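Long-range contact in acinetobacter secreted protease CpaA (Acinetobacter nosocomialis M2, PDB 6O38), which is a secreted zinc metalloprotease, probably exported by the type II secretion system with the help of its chaperone CpaB: residues A[237-249]-A[255-267]. Residues are numbered along the deposited sequence; the frame is centred on the assembly and turned at random.
Sequences IIKSTATWSAKIN and SQATLTLKTGDQY
L259 sets its CB 3.8 Å from CB of I248, two branched side chains meeting at about a right angle, while its carbonyl oxygen takes the I248 N-H almost head-on (O to N 2.8 Å). T260 follows opposite K247 in a non-hydrogen-bonded antiparallel pair, a partly exposed place where a beta-branched, polar residue is at home; its CG2 brushes CB of S245. L261, in a hydrogen-bonded antiparallel pair with A246, is an apolar link between the two ladders: with CG anti to its backbone N (chi1 -175°), CD2 reaches CG2 of I238 at 3.7 Å and CG lies against CB of S240. The small side chains of A246 and S240 suit places beside a large leucine. A type II turn, K262 to D265, then reverses the chain. The bent chain of K262 brings NZ into a salt bridge with D265 OD2 (2.7 Å), which also accepts the K262 N-H; NZ also bonds T302 O. T263 OG1 donates to A242 O (2.6 Å) in its carbonyl plane. G264, third in the turn, easily adopts phi 81° without a side chain and gives its N-H to S240 O. Q266 runs alongside K239, OE1 3.3 Å from CE, while K239 NZ forms a salt bridge with E212. Y267 pairs with I238 through two backbone bonds; its ring takes CD1 of I248 over one face, 4.0 Å from the centroid, and its hydroxyl ties back to T260 O. P123 of the chaperone CpaB packs on Q266, and N124 of CpaB bonds the Q266 carbonyl oxygen. The contact joins two layers of a StcE-type beta-sandwich domain: strand 235-240 lies between 210-215 and 266-272, strand 246-248 between 223-224 and 260-261, with F215 and F269 also lining the core.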
# COMPACT_ATOMS: atom_id res chain seq x y z
N ILE A 237 2.68 -13.61 13.15
CA ILE A 237 2.43 -14.08 11.79
C ILE A 237 2.33 -15.60 11.84
O ILE A 237 3.18 -16.27 12.43
CB ILE A 237 3.53 -13.63 10.82
CG1 ILE A 237 3.55 -12.11 10.71
CG2 ILE A 237 3.32 -14.26 9.45
CD1 ILE A 237 4.68 -11.57 9.87
N ILE A 238 1.28 -16.14 11.23
CA ILE A 238 1.05 -17.58 11.16
C ILE A 238 1.10 -17.99 9.70
O ILE A 238 0.31 -17.49 8.88
CB ILE A 238 -0.29 -17.98 11.80
CG1 ILE A 238 -0.34 -17.51 13.26
CG2 ILE A 238 -0.50 -19.48 11.72
CD1 ILE A 238 -1.61 -17.87 13.99
N LYS A 239 2.02 -18.89 9.37
CA LYS A 239 2.24 -19.34 8.00
C LYS A 239 2.08 -20.85 7.93
O LYS A 239 2.33 -21.57 8.91
CB LYS A 239 3.64 -18.98 7.50
CG LYS A 239 3.95 -17.50 7.37
CD LYS A 239 5.42 -17.32 7.04
CE LYS A 239 5.83 -15.86 7.03
NZ LYS A 239 7.27 -15.70 6.67
N SER A 240 1.65 -21.34 6.77
CA SER A 240 1.49 -22.77 6.56
C SER A 240 2.01 -23.16 5.18
O SER A 240 1.74 -22.49 4.19
CB SER A 240 0.03 -23.20 6.69
OG SER A 240 -0.12 -24.57 6.38
N THR A 241 2.76 -24.26 5.15
CA THR A 241 3.05 -24.99 3.92
C THR A 241 2.54 -26.42 4.01
O THR A 241 2.83 -27.24 3.13
CB THR A 241 4.55 -24.98 3.62
OG1 THR A 241 5.26 -25.63 4.68
CG2 THR A 241 5.06 -23.55 3.47
N ALA A 242 1.78 -26.74 5.06
CA ALA A 242 1.29 -28.09 5.28
C ALA A 242 0.20 -28.45 4.28
O ALA A 242 -0.49 -27.59 3.72
CB ALA A 242 0.75 -28.23 6.70
N THR A 243 0.05 -29.76 4.05
CA THR A 243 -0.98 -30.24 3.14
C THR A 243 -2.37 -30.05 3.72
O THR A 243 -3.28 -29.57 3.04
CB THR A 243 -0.74 -31.72 2.82
OG1 THR A 243 0.56 -31.88 2.23
CG2 THR A 243 -1.79 -32.23 1.85
N TRP A 244 -2.55 -30.40 4.99
CA TRP A 244 -3.87 -30.41 5.62
C TRP A 244 -4.11 -29.10 6.36
O TRP A 244 -3.21 -28.58 7.03
CB TRP A 244 -4.01 -31.60 6.57
CG TRP A 244 -3.82 -32.90 5.87
CD1 TRP A 244 -2.69 -33.67 5.85
CD2 TRP A 244 -4.78 -33.58 5.05
NE1 TRP A 244 -2.90 -34.79 5.09
CE2 TRP A 244 -4.17 -34.76 4.58
CE3 TRP A 244 -6.10 -33.30 4.67
CZ2 TRP A 244 -4.84 -35.66 3.75
CZ3 TRP A 244 -6.75 -34.20 3.85
CH2 TRP A 244 -6.12 -35.36 3.40
N SER A 245 -5.32 -28.58 6.24
CA SER A 245 -5.67 -27.31 6.84
C SER A 245 -5.65 -27.38 8.36
O SER A 245 -5.71 -28.46 8.97
CB SER A 245 -7.06 -26.86 6.37
OG SER A 245 -7.11 -26.76 4.96
N ALA A 246 -5.56 -26.21 8.99
CA ALA A 246 -5.65 -26.07 10.43
C ALA A 246 -6.50 -24.84 10.73
O ALA A 246 -6.70 -23.99 9.87
CB ALA A 246 -4.27 -25.96 11.09
N LYS A 247 -6.99 -24.76 11.96
CA LYS A 247 -7.90 -23.70 12.37
C LYS A 247 -7.21 -22.80 13.39
O LYS A 247 -6.67 -23.29 14.39
CB LYS A 247 -9.19 -24.28 12.94
CG LYS A 247 -10.15 -23.25 13.51
CD LYS A 247 -11.38 -23.92 14.10
CE LYS A 247 -12.42 -22.90 14.52
NZ LYS A 247 -13.73 -23.53 14.84
N ILE A 248 -7.24 -21.50 13.14
CA ILE A 248 -6.83 -20.51 14.14
C ILE A 248 -8.06 -20.15 14.97
O ILE A 248 -9.04 -19.61 14.44
CB ILE A 248 -6.21 -19.27 13.49
CG1 ILE A 248 -4.98 -19.65 12.67
CG2 ILE A 248 -5.85 -18.24 14.54
CD1 ILE A 248 -4.50 -18.55 11.75
N ASN A 249 -8.01 -20.45 16.26
CA ASN A 249 -9.15 -20.20 17.13
C ASN A 249 -9.42 -18.71 17.26
O ASN A 249 -8.50 -17.89 17.27
CB ASN A 249 -8.89 -20.81 18.51
CG ASN A 249 -8.74 -22.32 18.46
OD1 ASN A 249 -9.41 -23.00 17.69
ND2 ASN A 249 -7.84 -22.85 19.29
N SER A 255 -12.30 -10.85 16.02
CA SER A 255 -12.92 -11.33 14.79
C SER A 255 -13.57 -12.69 15.01
O SER A 255 -12.98 -13.58 15.62
CB SER A 255 -11.88 -11.43 13.67
OG SER A 255 -12.44 -12.02 12.51
N GLN A 256 -14.79 -12.85 14.52
CA GLN A 256 -15.48 -14.13 14.53
C GLN A 256 -15.38 -14.85 13.19
O GLN A 256 -15.99 -15.91 13.02
CB GLN A 256 -16.96 -13.93 14.90
CG GLN A 256 -17.18 -13.30 16.26
CD GLN A 256 -18.65 -13.05 16.56
OE1 GLN A 256 -19.08 -11.91 16.75
NE2 GLN A 256 -19.43 -14.13 16.59
N ALA A 257 -14.63 -14.29 12.24
CA ALA A 257 -14.56 -14.82 10.89
C ALA A 257 -13.85 -16.18 10.87
O ALA A 257 -13.23 -16.61 11.85
CB ALA A 257 -13.85 -13.84 9.97
N THR A 258 -13.93 -16.84 9.72
CA THR A 258 -13.35 -18.17 9.54
C THR A 258 -11.85 -18.03 9.35
O THR A 258 -11.38 -17.62 8.29
CB THR A 258 -14.00 -18.87 8.34
OG1 THR A 258 -15.41 -18.94 8.54
CG2 THR A 258 -13.43 -20.27 8.18
N LEU A 259 -11.09 -18.37 10.39
CA LEU A 259 -9.63 -18.30 10.35
C LEU A 259 -9.04 -19.68 10.07
O LEU A 259 -8.33 -20.26 10.90
CB LEU A 259 -9.10 -17.72 11.65
CG LEU A 259 -9.76 -16.43 12.15
CD1 LEU A 259 -9.16 -16.00 13.48
CD2 LEU A 259 -9.64 -15.33 11.11
N THR A 260 -9.33 -20.21 8.89
CA THR A 260 -8.81 -21.50 8.47
C THR A 260 -7.45 -21.32 7.80
O THR A 260 -7.30 -20.45 6.93
CB THR A 260 -9.78 -22.21 7.53
OG1 THR A 260 -11.01 -22.47 8.21
CG2 THR A 260 -9.20 -23.53 7.05
N LEU A 261 -6.48 -22.13 8.20
CA LEU A 261 -5.10 -22.01 7.73
C LEU A 261 -4.84 -23.12 6.72
O LEU A 261 -4.60 -24.27 7.09
CB LEU A 261 -4.14 -22.09 8.91
CG LEU A 261 -2.65 -21.88 8.62
CD1 LEU A 261 -2.37 -20.43 8.27
CD2 LEU A 261 -1.82 -22.32 9.81
N LYS A 262 -4.89 -22.77 5.44
CA LYS A 262 -4.68 -23.73 4.36
C LYS A 262 -3.25 -23.64 3.84
O LYS A 262 -2.43 -22.84 4.31
CB LYS A 262 -5.69 -23.49 3.23
CG LYS A 262 -7.14 -23.58 3.65
CD LYS A 262 -8.07 -23.33 2.47
CE LYS A 262 -7.85 -21.94 1.89
NZ LYS A 262 -7.95 -20.87 2.92
N THR A 263 -2.94 -24.50 2.87
CA THR A 263 -1.62 -24.50 2.25
C THR A 263 -1.33 -23.15 1.61
O THR A 263 -2.10 -22.65 0.79
CB THR A 263 -1.53 -25.61 1.20
OG1 THR A 263 -1.97 -26.85 1.77
CG2 THR A 263 -0.10 -25.76 0.71
N GLY A 264 -0.20 -22.55 2.00
CA GLY A 264 0.20 -21.26 1.48
C GLY A 264 -0.45 -20.06 2.14
O GLY A 264 -0.09 -18.93 1.80
N ASP A 265 -1.40 -20.27 3.05
CA ASP A 265 -2.07 -19.15 3.69
C ASP A 265 -1.15 -18.46 4.69
O ASP A 265 -0.17 -19.03 5.19
CB ASP A 265 -3.34 -19.62 4.41
CG ASP A 265 -4.48 -19.90 3.45
OD1 ASP A 265 -4.30 -19.71 2.23
OD2 ASP A 265 -5.56 -20.31 3.93
N GLN A 266 -1.47 -17.20 4.97
CA GLN A 266 -0.74 -16.41 5.96
C GLN A 266 -1.71 -15.48 6.68
O GLN A 266 -2.50 -14.78 6.03
CB GLN A 266 0.39 -15.60 5.30
CG GLN A 266 1.25 -14.85 6.29
CD GLN A 266 2.42 -14.14 5.63
OE1 GLN A 266 3.35 -14.79 5.14
NE2 GLN A 266 2.37 -12.82 5.59
N TYR A 267 -1.63 -15.46 8.00
CA TYR A 267 -2.41 -14.56 8.84
C TYR A 267 -1.47 -13.71 9.67
O TYR A 267 -0.41 -14.18 10.11
CB TYR A 267 -3.36 -15.33 9.76
CG TYR A 267 -4.53 -16.00 9.07
CD1 TYR A 267 -4.36 -17.19 8.38
CD2 TYR A 267 -5.80 -15.44 9.11
CE1 TYR A 267 -5.42 -17.81 7.75
CE2 TYR A 267 -6.87 -16.04 8.48
CZ TYR A 267 -6.68 -17.23 7.80
OH TYR A 267 -7.74 -17.83 7.17